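Malic enzyme (Entamoeba histolytica, PDB 3NV9) probably catalyses the oxidative decarboxylation of malate to pyruvate with a nicotinamide cofactor. Local coordinates at residues A[216-221]-A[245-250]; A[150-155]-A[176-181]; A[122-127]-A[361-366]. All blocks are in the same frame, centred on the assembly; numbering follows the deposited sequence.

How the contacts relate
Contacts 1 and 2 each join elements close in sequence, whereas contact 3 ties together segments more than 230 residues apart and encloses both others in its loop. Contact 1, within the NAD-binding domain and well away from the chain's centre, is partly buried and polar: a lysine, a carbonyl, a carboxylate and two waters do the work. Contacts 2 and 3 are buried and apolar, contact 2 between two helices of the N-terminal domain and contact 3 between a helix of that domain and one of the NAD-binding domain. Both of these also touch the second subunit. No two contacts meet; contacts 1 and 2 come nearest, with about 7 Å between nearest atoms.

Contact 1 of 3, residues A[216-221]-A[245-250]; sequences DIHECR and PKKIVM
K247 sets out with CG anti to its carbonyl carbon (chi1 -62°), runs extended to CE and then bends at its last torsion (chi4 58°), which turns NZ onto the backbone carbonyl of H218. The bond from K247 NZ to H218 O is short, 2.6 Å, and the ammonium lies in the carbonyl plane with a C=O...N angle of 156°. The aliphatic part of the lysine passes along the 217-219 turn and the residue after it, its CE 3.8 Å from E219 CA and its CB 3.6 Å from C220 O. Around the ammonium, E219 OE2 forms only a long salt bridge, and water 1, which donates to E219 OE2, accepts a weak bond from K247 NZ. H218 crosses the lysine at about a right angle; its ND1 gives a weak bond to E219 OE2, lying at the ring edge in plane, which may help to steady that carboxylate. D244, just before 245-250, adds a salt bridge to K247 NZ, so the ammonium sits in a mostly negative environment, which would probably stabilise its charge. Farther along, R221 CA approaches K247 O at 3.3 Å in a CA-H...O contact. The same oxygen takes a 2.7 Å bond from water 2, which accepts a weak one from R221 NH2; that nitrogen also bonds to A291 O. Backbone hydrogen bonds of M222 with K247 and V249 continue the pairing of strand 248-252 with strand 222-225. A 3-10 turn leads directly into strand 248-252, and another, 217-219, ends two residues short of strand 222-225; the two turns are linked at the N-terminal ends of the two parallel strands of the beta-alpha-beta unit, with helix 229-240 as its crossover, in a Rossmann fold.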
ATOM      1  N   ASP A 216     -36.927  -0.582  26.419  1.00 36.71           N
ATOM      2  CA  ASP A 216     -36.508  -1.895  25.982  1.00 37.52           C
ATOM      3  C   ASP A 216     -36.465  -1.882  24.442  1.00 36.42           C
ATOM      4  O   ASP A 216     -37.385  -1.359  23.791  1.00 36.38           O
ATOM      5  CB  ASP A 216     -37.513  -2.935  26.544  1.00 38.69           C
ATOM      6  CG  ASP A 216     -37.306  -4.355  26.000  1.00 44.02           C
ATOM      7  OD1 ASP A 216     -36.166  -4.749  25.651  1.00 49.67           O
ATOM      8  OD2 ASP A 216     -38.297  -5.132  25.971  1.00 51.49           O
ATOM      9  N   ILE A 217     -35.394  -2.438  23.863  1.00 35.03           N
ATOM     10  CA  ILE A 217     -35.192  -2.444  22.410  1.00 33.52           C
ATOM     11  C   ILE A 217     -36.396  -2.959  21.597  1.00 34.49           C
ATOM     12  O   ILE A 217     -36.759  -2.353  20.538  1.00 33.79           O
ATOM     13  CB  ILE A 217     -33.882  -3.143  22.009  1.00 33.14           C
ATOM     14  CG1 ILE A 217     -33.466  -2.750  20.578  1.00 31.50           C
ATOM     15  CG2 ILE A 217     -33.915  -4.682  22.296  1.00 32.78           C
ATOM     16  CD1 ILE A 217     -32.118  -3.339  20.157  1.00 32.63           C
ATOM     17  N   HIS A 218     -37.024  -4.029  22.115  1.00 34.29           N
ATOM     18  CA  HIS A 218     -38.116  -4.762  21.455  1.00 34.83           C
ATOM     19  C   HIS A 218     -39.449  -4.010  21.533  1.00 34.96           C
ATOM     20  O   HIS A 218     -40.424  -4.379  20.852  1.00 34.77           O
ATOM     21  CB  HIS A 218     -38.258  -6.166  22.086  1.00 34.81           C
ATOM     22  CG  HIS A 218     -39.137  -7.099  21.319  1.00 37.22           C
ATOM     23  ND1 HIS A 218     -40.511  -7.116  21.465  1.00 40.19           N
ATOM     24  CD2 HIS A 218     -38.838  -8.074  20.421  1.00 40.18           C
ATOM     25  CE1 HIS A 218     -41.022  -8.048  20.674  1.00 39.56           C
ATOM     26  NE2 HIS A 218     -40.029  -8.642  20.029  1.00 40.12           N
ATOM     27  N   GLU A 219     -39.499  -2.986  22.376  1.00 35.12           N
ATOM     28  CA  GLU A 219     -40.729  -2.237  22.589  1.00 37.12           C
ATOM     29  C   GLU A 219     -40.711  -0.851  21.909  1.00 37.48           C
ATOM     30  O   GLU A 219     -41.679  -0.078  22.058  1.00 38.01           O
ATOM     31  CB  GLU A 219     -41.088  -2.158  24.090  1.00 37.49           C
ATOM     32  CG  GLU A 219     -41.371  -3.594  24.775  1.00 43.05           C
ATOM     33  CD  GLU A 219     -42.572  -4.411  24.129  1.00 49.81           C
ATOM     34  OE1 GLU A 219     -43.699  -3.837  24.011  1.00 50.86           O
ATOM     35  OE2 GLU A 219     -42.391  -5.623  23.751  1.00 50.62           O
ATOM     36  N   CYS A 220     -39.638  -0.564  21.146  1.00 37.00           N
ATOM     37  CA  CYS A 220     -39.502   0.690  20.361  1.00 36.95           C
ATOM     38  C   CYS A 220     -39.971   0.703  18.902  1.00 36.30           C
ATOM     39  O   CYS A 220     -39.601  -0.145  18.106  1.00 36.40           O
ATOM     40  CB  CYS A 220     -38.076   1.189  20.386  1.00 36.36           C
ATOM     41  SG  CYS A 220     -37.534   1.635  22.018  1.00 39.50           S
ATOM     42  N   ARG A 221     -40.749   1.709  18.542  1.00 35.81           N
ATOM     43  CA  ARG A 221     -41.045   1.893  17.154  1.00 34.98           C
ATOM     44  C   ARG A 221     -39.866   2.626  16.487  1.00 33.90           C
ATOM     45  O   ARG A 221     -39.471   3.735  16.878  1.00 33.38           O
ATOM     46  CB  ARG A 221     -42.376   2.661  16.989  1.00 34.97           C
ATOM     47  CG  ARG A 221     -43.672   1.875  17.395  1.00 35.33           C
ATOM     48  CD  ARG A 221     -44.947   2.671  16.904  1.00 34.73           C
ATOM     49  NE  ARG A 221     -44.857   2.803  15.452  1.00 36.03           N
ATOM     50  CZ  ARG A 221     -44.647   3.942  14.787  1.00 35.65           C
ATOM     51  NH1 ARG A 221     -44.560   5.118  15.406  1.00 34.85           N
ATOM     52  NH2 ARG A 221     -44.498   3.892  13.478  1.00 36.92           N
ATOM     53  N   PRO A 245     -39.314  -6.754  14.565  1.00 39.20           N
ATOM     54  CA  PRO A 245     -39.488  -6.358  13.151  1.00 39.41           C
ATOM     55  C   PRO A 245     -40.850  -5.722  12.846  1.00 39.60           C
ATOM     56  O   PRO A 245     -40.932  -4.864  11.976  1.00 40.09           O
ATOM     57  CB  PRO A 245     -39.308  -7.672  12.369  1.00 39.52           C
ATOM     58  CG  PRO A 245     -38.642  -8.599  13.282  1.00 39.50           C
ATOM     59  CD  PRO A 245     -39.051  -8.200  14.694  1.00 39.76           C
ATOM     60  N   LYS A 246     -41.890  -6.085  13.595  1.00 39.97           N
ATOM     61  CA  LYS A 246     -43.244  -5.569  13.356  1.00 40.24           C
ATOM     62  C   LYS A 246     -43.351  -4.062  13.673  1.00 40.14           C
ATOM     63  O   LYS A 246     -44.250  -3.349  13.152  1.00 39.41           O
ATOM     64  CB  LYS A 246     -44.282  -6.335  14.182  1.00 41.40           C
ATOM     65  CG  LYS A 246     -44.434  -7.855  13.888  1.00 44.00           C
ATOM     66  CD  LYS A 246     -45.755  -8.379  14.536  1.00 50.59           C
ATOM     67  CE  LYS A 246     -45.684  -9.846  15.031  1.00 53.74           C
ATOM     68  NZ  LYS A 246     -45.370 -10.799  13.926  1.00 51.35           N
ATOM     69  N   LYS A 247     -42.439  -3.578  14.522  1.00 38.64           N
ATOM     70  CA  LYS A 247     -42.503  -2.189  14.991  1.00 38.10           C
ATOM     71  C   LYS A 247     -41.608  -1.239  14.159  1.00 37.26           C
ATOM     72  O   LYS A 247     -41.433  -0.077  14.518  1.00 37.19           O
ATOM     73  CB  LYS A 247     -42.111  -2.101  16.477  1.00 37.60           C
ATOM     74  CG  LYS A 247     -43.012  -2.865  17.470  1.00 38.07           C
ATOM     75  CD  LYS A 247     -42.843  -2.224  18.874  1.00 39.43           C
ATOM     76  CE  LYS A 247     -43.458  -3.042  20.029  1.00 38.78           C
ATOM     77  NZ  LYS A 247     -42.881  -4.421  20.093  1.00 38.12           N
ATOM     78  N   ILE A 248     -41.057  -1.761  13.071  1.00 36.79           N
ATOM     79  CA  ILE A 248     -40.003  -1.118  12.275  1.00 36.19           C
ATOM     80  C   ILE A 248     -40.511  -0.726  10.858  1.00 36.42           C
ATOM     81  O   ILE A 248     -41.109  -1.546  10.173  1.00 35.84           O
ATOM     82  CB  ILE A 248     -38.777  -2.089  12.164  1.00 35.95           C
ATOM     83  CG1 ILE A 248     -37.897  -1.987  13.411  1.00 34.26           C
ATOM     84  CG2 ILE A 248     -37.901  -1.779  10.979  1.00 36.24           C
ATOM     85  CD1 ILE A 248     -36.794  -2.950  13.399  1.00 34.98           C
ATOM     86  N   VAL A 249     -40.279   0.511  10.416  1.00 35.52           N
ATOM     87  CA  VAL A 249     -40.514   0.812   9.011  1.00 35.53           C
ATOM     88  C   VAL A 249     -39.245   1.359   8.341  1.00 35.58           C
ATOM     89  O   VAL A 249     -38.686   2.353   8.835  1.00 34.74           O
ATOM     90  CB  VAL A 249     -41.505   1.985   8.788  1.00 35.63           C
ATOM     91  CG1 VAL A 249     -42.183   1.849   7.428  1.00 34.20           C
ATOM     92  CG2 VAL A 249     -42.445   2.206   9.930  1.00 35.93           C
ATOM     93  N   MET A 250     -38.858   0.787   7.204  1.00 35.35           N
ATOM     94  CA  MET A 250     -37.888   1.452   6.310  1.00 37.08           C
ATOM     95  C   MET A 250     -38.502   2.206   5.068  1.00 38.10           C
ATOM     96  O   MET A 250     -39.433   1.709   4.436  1.00 38.62           O
ATOM     97  CB  MET A 250     -36.828   0.446   5.885  1.00 36.18           C
ATOM     98  CG  MET A 250     -35.873   0.941   4.862  1.00 37.57           C
ATOM     99  SD  MET A 250     -34.325   0.058   5.059  1.00 41.94           S
ATOM    100  CE  MET A 250     -34.445  -1.365   4.042  1.00 39.76           C
TER
HETATM  101  O   HOH W   1     -44.837  -6.228  22.322  1.00 41.55           O
HETATM  102  O   HOH W   2     -43.161   1.537  13.308  1.00 41.50           O

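Contact 2 of 3, residues A[150-155]-A[176-181]; sequences AVIEFV and YKILDV
The short segments of helices 148-158 and 174-185 run broadly parallel, their axes 9.3 Å apart and crossing at -33°, and draw closest where I152 CA comes 5.6 Å from I178 CA. I178 points its CD1 branch at V151, meeting the methine CB at 3.5 Å, while its CG2 lies 3.7 Å from V151 CG1; the valine is thus touched by both branches of the isoleucine, and the two side chains cross at about a right angle. I152 reaches over from the next position. With CG1 anti to the carbonyl carbon (chi1 -70°) and chi2 extended, its CD1 is carried across to the other helix, 3.9 Å from V181 CG2 and equally far from K177 O. Its CG1 rests against I178 CA, and its CG2 faces V181 CG1 at 4.0 Å, so both branches of I152 touch V181 from the same side. Of the K177 side chain, the aliphatic start takes part, CG lying 4.0 Å from I152 CD1; its extended chain carries NZ on to a salt bridge with D149 and a bond to a glycerol. These two helices flank strand 164-167 in sequence, as successive crossovers of the parallel sheet in the N-terminal domain. Helix 148-158 also faces the second subunit, where F154 stacks on F154 of the neighbouring chain. Between the two segments, the join rests on branched aliphatic side chains fitting against one another, with the charged K177 sending its ammonium away to D149; its stability therefore probably comes from close packing and the burial of apolar surface, not from directed polar bonds.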
ATOM      1  N   ALA A 150     -15.807  -6.525 -12.387  1.00 28.75           N
ATOM      2  CA  ALA A 150     -14.460  -5.975 -12.450  1.00 28.16           C
ATOM      3  C   ALA A 150     -13.877  -5.857 -11.008  1.00 27.17           C
ATOM      4  O   ALA A 150     -12.724  -6.216 -10.752  1.00 27.10           O
ATOM      5  CB  ALA A 150     -14.460  -4.619 -13.162  1.00 27.05           C
ATOM      6  N   VAL A 151     -14.706  -5.396 -10.079  1.00 26.16           N
ATOM      7  CA  VAL A 151     -14.293  -5.251  -8.693  1.00 26.06           C
ATOM      8  C   VAL A 151     -14.002  -6.651  -8.145  1.00 26.42           C
ATOM      9  O   VAL A 151     -12.937  -6.873  -7.584  1.00 25.65           O
ATOM     10  CB  VAL A 151     -15.307  -4.411  -7.830  1.00 26.02           C
ATOM     11  CG1 VAL A 151     -14.771  -4.164  -6.417  1.00 26.17           C
ATOM     12  CG2 VAL A 151     -15.587  -3.032  -8.481  1.00 25.66           C
ATOM     13  N   ILE A 152     -14.882  -7.614  -8.440  1.00 26.42           N
ATOM     14  CA  ILE A 152     -14.687  -9.009  -7.966  1.00 27.13           C
ATOM     15  C   ILE A 152     -13.380  -9.604  -8.448  1.00 27.26           C
ATOM     16  O   ILE A 152     -12.600 -10.179  -7.663  1.00 27.37           O
ATOM     17  CB  ILE A 152     -15.881  -9.921  -8.347  1.00 26.52           C
ATOM     18  CG1 ILE A 152     -17.088  -9.500  -7.509  1.00 27.85           C
ATOM     19  CG2 ILE A 152     -15.567 -11.329  -8.053  1.00 25.33           C
ATOM     20  CD1 ILE A 152     -18.468 -10.011  -7.995  1.00 27.01           C
ATOM     21  N   GLU A 153     -13.139  -9.448  -9.749  1.00 27.72           N
ATOM     22  CA  GLU A 153     -11.930  -9.998 -10.380  1.00 27.38           C
ATOM     23  C   GLU A 153     -10.692  -9.353  -9.764  1.00 26.86           C
ATOM     24  O   GLU A 153      -9.697 -10.048  -9.457  1.00 26.64           O
ATOM     25  CB  GLU A 153     -11.945  -9.803 -11.929  1.00 26.89           C
ATOM     26  CG  GLU A 153     -10.648 -10.288 -12.599  1.00 27.01           C
ATOM     27  CD  GLU A 153     -10.676 -10.178 -14.145  1.00 31.48           C
ATOM     28  OE1 GLU A 153     -11.654  -9.678 -14.727  1.00 29.46           O
ATOM     29  OE2 GLU A 153      -9.701 -10.598 -14.771  1.00 30.96           O
ATOM     30  N   PHE A 154     -10.770  -8.021  -9.606  1.00 26.65           N
ATOM     31  CA  PHE A 154      -9.657  -7.201  -9.102  1.00 25.23           C
ATOM     32  C   PHE A 154      -9.213  -7.671  -7.708  1.00 24.47           C
ATOM     33  O   PHE A 154      -8.047  -7.951  -7.461  1.00 23.41           O
ATOM     34  CB  PHE A 154     -10.027  -5.692  -9.083  1.00 25.03           C
ATOM     35  CG  PHE A 154      -8.927  -4.826  -8.565  1.00 23.99           C
ATOM     36  CD1 PHE A 154      -8.044  -4.230  -9.435  1.00 23.26           C
ATOM     37  CD2 PHE A 154      -8.757  -4.631  -7.180  1.00 25.33           C
ATOM     38  CE1 PHE A 154      -6.983  -3.444  -8.956  1.00 23.82           C
ATOM     39  CE2 PHE A 154      -7.696  -3.834  -6.671  1.00 23.79           C
ATOM     40  CZ  PHE A 154      -6.801  -3.256  -7.556  1.00 24.21           C
ATOM     41  N   VAL A 155     -10.177  -7.783  -6.822  1.00 24.14           N
ATOM     42  CA  VAL A 155      -9.907  -8.143  -5.452  1.00 23.56           C
ATOM     43  C   VAL A 155      -9.361  -9.561  -5.357  1.00 24.90           C
ATOM     44  O   VAL A 155      -8.400  -9.800  -4.598  1.00 23.97           O
ATOM     45  CB  VAL A 155     -11.177  -7.913  -4.577  1.00 22.98           C
ATOM     46  CG1 VAL A 155     -10.981  -8.432  -3.144  1.00 21.45           C
ATOM     47  CG2 VAL A 155     -11.497  -6.472  -4.560  1.00 20.27           C
ATOM     48  N   TYR A 176     -23.385  -5.115  -2.905  1.00 27.08           N
ATOM     49  CA  TYR A 176     -23.859  -6.440  -2.424  1.00 27.48           C
ATOM     50  C   TYR A 176     -23.233  -7.608  -3.172  1.00 27.33           C
ATOM     51  O   TYR A 176     -22.662  -8.562  -2.572  1.00 27.74           O
ATOM     52  CB  TYR A 176     -25.384  -6.523  -2.474  1.00 27.75           C
ATOM     53  CG  TYR A 176     -26.097  -5.504  -1.610  1.00 27.25           C
ATOM     54  CD1 TYR A 176     -25.909  -5.484  -0.192  1.00 29.69           C
ATOM     55  CD2 TYR A 176     -26.977  -4.594  -2.164  1.00 25.61           C
ATOM     56  CE1 TYR A 176     -26.585  -4.575   0.607  1.00 25.61           C
ATOM     57  CE2 TYR A 176     -27.625  -3.654  -1.375  1.00 30.55           C
ATOM     58  CZ  TYR A 176     -27.427  -3.664   0.025  1.00 28.58           C
ATOM     59  OH  TYR A 176     -28.125  -2.772   0.811  1.00 30.45           O
ATOM     60  N   LYS A 177     -23.290  -7.519  -4.496  1.00 26.83           N
ATOM     61  CA  LYS A 177     -22.769  -8.570  -5.338  1.00 25.91           C
ATOM     62  C   LYS A 177     -21.292  -8.781  -5.045  1.00 26.20           C
ATOM     63  O   LYS A 177     -20.829  -9.927  -4.855  1.00 27.00           O
ATOM     64  CB  LYS A 177     -23.043  -8.239  -6.833  1.00 25.30           C
ATOM     65  CG  LYS A 177     -22.420  -9.234  -7.755  1.00 24.78           C
ATOM     66  CD  LYS A 177     -22.854  -9.072  -9.235  1.00 26.58           C
ATOM     67  CE  LYS A 177     -22.272 -10.200 -10.121  1.00 24.76           C
ATOM     68  NZ  LYS A 177     -22.809 -10.177 -11.524  1.00 23.06           N
ATOM     69  N   ILE A 178     -20.548  -7.675  -5.005  1.00 25.74           N
ATOM     70  CA  ILE A 178     -19.117  -7.700  -4.746  1.00 25.35           C
ATOM     71  C   ILE A 178     -18.829  -8.307  -3.380  1.00 25.74           C
ATOM     72  O   ILE A 178     -18.030  -9.218  -3.267  1.00 26.30           O
ATOM     73  CB  ILE A 178     -18.504  -6.278  -4.857  1.00 25.07           C
ATOM     74  CG1 ILE A 178     -18.654  -5.739  -6.295  1.00 24.33           C
ATOM     75  CG2 ILE A 178     -17.042  -6.296  -4.471  1.00 26.52           C
ATOM     76  CD1 ILE A 178     -18.548  -4.164  -6.407  1.00 20.98           C
ATOM     77  N   LEU A 179     -19.494  -7.832  -2.342  1.00 27.00           N
ATOM     78  CA  LEU A 179     -19.197  -8.344  -1.003  1.00 27.46           C
ATOM     79  C   LEU A 179     -19.560  -9.835  -0.921  1.00 28.76           C
ATOM     80  O   LEU A 179     -18.725 -10.683  -0.554  1.00 30.30           O
ATOM     81  CB  LEU A 179     -19.927  -7.515   0.074  1.00 25.92           C
ATOM     82  CG  LEU A 179     -19.860  -8.161   1.493  1.00 25.32           C
ATOM     83  CD1 LEU A 179     -18.426  -8.231   2.014  1.00 20.01           C
ATOM     84  CD2 LEU A 179     -20.779  -7.533   2.498  1.00 18.19           C
ATOM     85  N   ASP A 180     -20.791 -10.146  -1.307  1.00 30.04           N
ATOM     86  CA  ASP A 180     -21.379 -11.481  -1.138  1.00 30.71           C
ATOM     87  C   ASP A 180     -20.554 -12.551  -1.830  1.00 30.42           C
ATOM     88  O   ASP A 180     -20.302 -13.600  -1.238  1.00 30.99           O
ATOM     89  CB  ASP A 180     -22.839 -11.489  -1.644  1.00 31.65           C
ATOM     90  CG  ASP A 180     -23.721 -10.543  -0.872  1.00 33.55           C
ATOM     91  OD1 ASP A 180     -23.307 -10.150   0.230  1.00 40.21           O
ATOM     92  OD2 ASP A 180     -24.823 -10.170  -1.334  1.00 33.73           O
ATOM     93  N   VAL A 181     -20.100 -12.272  -3.065  1.00 29.71           N
ATOM     94  CA  VAL A 181     -19.213 -13.211  -3.800  1.00 28.27           C
ATOM     95  C   VAL A 181     -17.847 -13.278  -3.183  1.00 28.27           C
ATOM     96  O   VAL A 181     -17.357 -14.370  -2.871  1.00 29.62           O
ATOM     97  CB  VAL A 181     -19.012 -12.796  -5.275  1.00 28.23           C
ATOM     98  CG1 VAL A 181     -17.983 -13.675  -5.941  1.00 27.23           C
ATOM     99  CG2 VAL A 181     -20.315 -12.862  -6.032  1.00 25.36           C
TER

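Contact 3 of 3, residues A[122-127]-A[361-366]; sequences LLMKYL and VGFPGI
At the junction of the N-terminal and NAD-binding domains, helix 114-128 receives the first turn of helix 363-372, and F363 and P364 meet L123, M124 and L127. F363 has its ring carbon CG between the backbone N and the carbonyl carbon (chi1 74°), a crowded position that swings the ring out to the other helix. There M124 CG lies 3.5 Å from F363 CE2, and the methionine's extended chain continues past the ring, bringing CE to 4.0 Å from F363 CD2. The L123 side chain runs at about a right angle to that of F363 and meets its far end, with CB and CD1 each 4.0 Å from F363 CZ. G362 occupies the N-cap of helix 363-372, and its O accepts the 3.0 Å bond from I366 N; P364, in the first turn, can dispense with an amide hydrogen. The proline ring lies side by side with L127, both pointing the same way, and P364 CB and CG are each 3.7 Å from L127 CB. F414 of helix 413-428 touches both L127 and P364, while F61 of the second subunit packs on L123.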
ATOM      1  N   LEU A 122      -5.281   5.976   7.666  1.00 21.02           N
ATOM      2  CA  LEU A 122      -4.639   6.726   8.755  1.00 19.56           C
ATOM      3  C   LEU A 122      -5.254   6.231  10.094  1.00 19.58           C
ATOM      4  O   LEU A 122      -4.520   5.903  11.061  1.00 18.57           O
ATOM      5  CB  LEU A 122      -4.854   8.253   8.599  1.00 17.97           C
ATOM      6  CG  LEU A 122      -4.553   9.105   9.861  1.00 18.42           C
ATOM      7  CD1 LEU A 122      -2.997   9.143  10.152  1.00 15.18           C
ATOM      8  CD2 LEU A 122      -5.111  10.560   9.849  1.00 11.40           C
ATOM      9  N   LEU A 123      -6.584   6.105  10.107  1.00 18.63           N
ATOM     10  CA  LEU A 123      -7.290   5.662  11.344  1.00 19.26           C
ATOM     11  C   LEU A 123      -7.054   4.203  11.709  1.00 19.05           C
ATOM     12  O   LEU A 123      -7.078   3.823  12.883  1.00 16.82           O
ATOM     13  CB  LEU A 123      -8.793   5.892  11.242  1.00 18.70           C
ATOM     14  CG  LEU A 123      -9.279   7.330  11.111  1.00 21.23           C
ATOM     15  CD1 LEU A 123     -10.835   7.382  10.876  1.00 15.10           C
ATOM     16  CD2 LEU A 123      -8.805   8.225  12.290  1.00 12.16           C
ATOM     17  N   MET A 124      -6.886   3.363  10.709  1.00 20.10           N
ATOM     18  CA  MET A 124      -6.613   1.944  11.037  1.00 22.36           C
ATOM     19  C   MET A 124      -5.275   1.829  11.776  1.00 21.51           C
ATOM     20  O   MET A 124      -5.086   0.997  12.667  1.00 21.53           O
ATOM     21  CB  MET A 124      -6.606   1.116   9.775  1.00 22.78           C
ATOM     22  CG  MET A 124      -8.057   0.747   9.366  1.00 26.47           C
ATOM     23  SD  MET A 124      -8.003   0.034   7.747  1.00 30.91           S
ATOM     24  CE  MET A 124      -9.735   0.284   7.226  1.00 30.24           C
ATOM     25  N   LYS A 125      -4.340   2.677  11.394  1.00 20.30           N
ATOM     26  CA  LYS A 125      -3.051   2.610  12.055  1.00 19.94           C
ATOM     27  C   LYS A 125      -3.144   3.190  13.459  1.00 18.65           C
ATOM     28  O   LYS A 125      -2.758   2.533  14.403  1.00 18.56           O
ATOM     29  CB  LYS A 125      -1.962   3.317  11.258  1.00 18.41           C
ATOM     30  CG  LYS A 125      -0.602   3.212  11.953  1.00 19.92           C
ATOM     31  CD  LYS A 125      -0.039   1.811  11.904  1.00 21.99           C
ATOM     32  CE  LYS A 125       1.415   1.828  12.320  1.00 22.69           C
ATOM     33  NZ  LYS A 125       2.038   0.520  12.033  1.00 21.69           N
ATOM     34  N   TYR A 126      -3.695   4.401  13.577  1.00 19.00           N
ATOM     35  CA  TYR A 126      -3.646   5.138  14.809  1.00 18.70           C
ATOM     36  C   TYR A 126      -4.637   4.674  15.892  1.00 17.91           C
ATOM     37  O   TYR A 126      -4.398   4.869  17.084  1.00 17.21           O
ATOM     38  CB  TYR A 126      -3.771   6.610  14.495  1.00 19.52           C
ATOM     39  CG  TYR A 126      -3.355   7.520  15.620  1.00 19.84           C
ATOM     40  CD1 TYR A 126      -2.039   7.588  16.014  1.00 22.35           C
ATOM     41  CD2 TYR A 126      -4.274   8.344  16.258  1.00 23.21           C
ATOM     42  CE1 TYR A 126      -1.634   8.468  17.045  1.00 26.06           C
ATOM     43  CE2 TYR A 126      -3.886   9.216  17.292  1.00 23.63           C
ATOM     44  CZ  TYR A 126      -2.552   9.261  17.675  1.00 24.16           C
ATOM     45  OH  TYR A 126      -2.110  10.065  18.714  1.00 27.19           O
ATOM     46  N   LEU A 127      -5.747   4.074  15.477  1.00 16.52           N
ATOM     47  CA  LEU A 127      -6.751   3.557  16.406  1.00 17.11           C
ATOM     48  C   LEU A 127      -6.619   2.044  16.505  1.00 17.39           C
ATOM     49  O   LEU A 127      -6.824   1.483  17.577  1.00 17.41           O
ATOM     50  CB  LEU A 127      -8.209   3.893  15.965  1.00 16.65           C
ATOM     51  CG  LEU A 127      -8.463   5.380  15.662  1.00 19.20           C
ATOM     52  CD1 LEU A 127      -9.948   5.672  15.267  1.00 15.64           C
ATOM     53  CD2 LEU A 127      -7.955   6.310  16.842  1.00 13.99           C
ATOM     54  N   VAL A 361     -15.191   4.378  14.670  1.00 21.31           N
ATOM     55  CA  VAL A 361     -15.226   3.948  16.041  1.00 21.95           C
ATOM     56  C   VAL A 361     -15.578   2.422  16.212  1.00 22.48           C
ATOM     57  O   VAL A 361     -15.732   1.910  17.338  1.00 24.02           O
ATOM     58  CB  VAL A 361     -16.045   5.052  16.809  1.00 21.87           C
ATOM     59  CG1 VAL A 361     -17.344   4.639  17.274  1.00 22.06           C
ATOM     60  CG2 VAL A 361     -15.170   5.782  17.808  1.00 21.08           C
ATOM     61  N   GLY A 362     -15.650   1.694  15.092  1.00 21.66           N
ATOM     62  CA  GLY A 362     -15.912   0.245  15.085  1.00 20.41           C
ATOM     63  C   GLY A 362     -14.958  -0.502  14.163  1.00 20.39           C
ATOM     64  O   GLY A 362     -14.403  -1.528  14.538  1.00 20.95           O
ATOM     65  N   PHE A 363     -14.665   0.034  12.984  1.00 20.18           N
ATOM     66  CA  PHE A 363     -13.722  -0.720  12.099  1.00 20.02           C
ATOM     67  C   PHE A 363     -12.280  -1.052  12.634  1.00 19.21           C
ATOM     68  O   PHE A 363     -11.753  -2.157  12.367  1.00 18.85           O
ATOM     69  CB  PHE A 363     -13.731  -0.190  10.650  1.00 19.52           C
ATOM     70  CG  PHE A 363     -13.036   1.154  10.439  1.00 19.90           C
ATOM     71  CD1 PHE A 363     -13.757   2.253  10.016  1.00 17.19           C
ATOM     72  CD2 PHE A 363     -11.650   1.274  10.553  1.00 22.13           C
ATOM     73  CE1 PHE A 363     -13.143   3.470   9.777  1.00 17.05           C
ATOM     74  CE2 PHE A 363     -11.009   2.476  10.277  1.00 22.48           C
ATOM     75  CZ  PHE A 363     -11.766   3.595   9.915  1.00 19.35           C
ATOM     76  N   PRO A 364     -11.652  -0.132  13.408  1.00 17.13           N
ATOM     77  CA  PRO A 364     -10.278  -0.460  13.847  1.00 16.38           C
ATOM     78  C   PRO A 364     -10.270  -1.707  14.721  1.00 16.06           C
ATOM     79  O   PRO A 364      -9.371  -2.575  14.590  1.00 15.31           O
ATOM     80  CB  PRO A 364      -9.830   0.788  14.627  1.00 14.56           C
ATOM     81  CG  PRO A 364     -10.680   1.885  14.047  1.00 15.28           C
ATOM     82  CD  PRO A 364     -12.014   1.254  13.723  1.00 16.95           C
ATOM     83  N   GLY A 365     -11.294  -1.806  15.549  1.00 17.13           N
ATOM     84  CA  GLY A 365     -11.456  -2.913  16.502  1.00 19.23           C
ATOM     85  C   GLY A 365     -11.932  -4.172  15.803  1.00 19.44           C
ATOM     86  O   GLY A 365     -11.386  -5.234  16.028  1.00 20.14           O
ATOM     87  N   ILE A 366     -12.930  -4.058  14.931  1.00 19.97           N
ATOM     88  CA  ILE A 366     -13.361  -5.236  14.133  1.00 21.02           C
ATOM     89  C   ILE A 366     -12.216  -5.886  13.319  1.00 21.36           C
ATOM     90  O   ILE A 366     -11.943  -7.075  13.456  1.00 20.99           O
ATOM     91  CB  ILE A 366     -14.612  -4.905  13.276  1.00 20.73           C
ATOM     92  CG1 ILE A 366     -15.774  -4.561  14.187  1.00 22.01           C
ATOM     93  CG2 ILE A 366     -15.033  -6.068  12.360  1.00 21.49           C
ATOM     94  CD1 ILE A 366     -16.971  -3.792  13.469  1.00 25.85           C
TER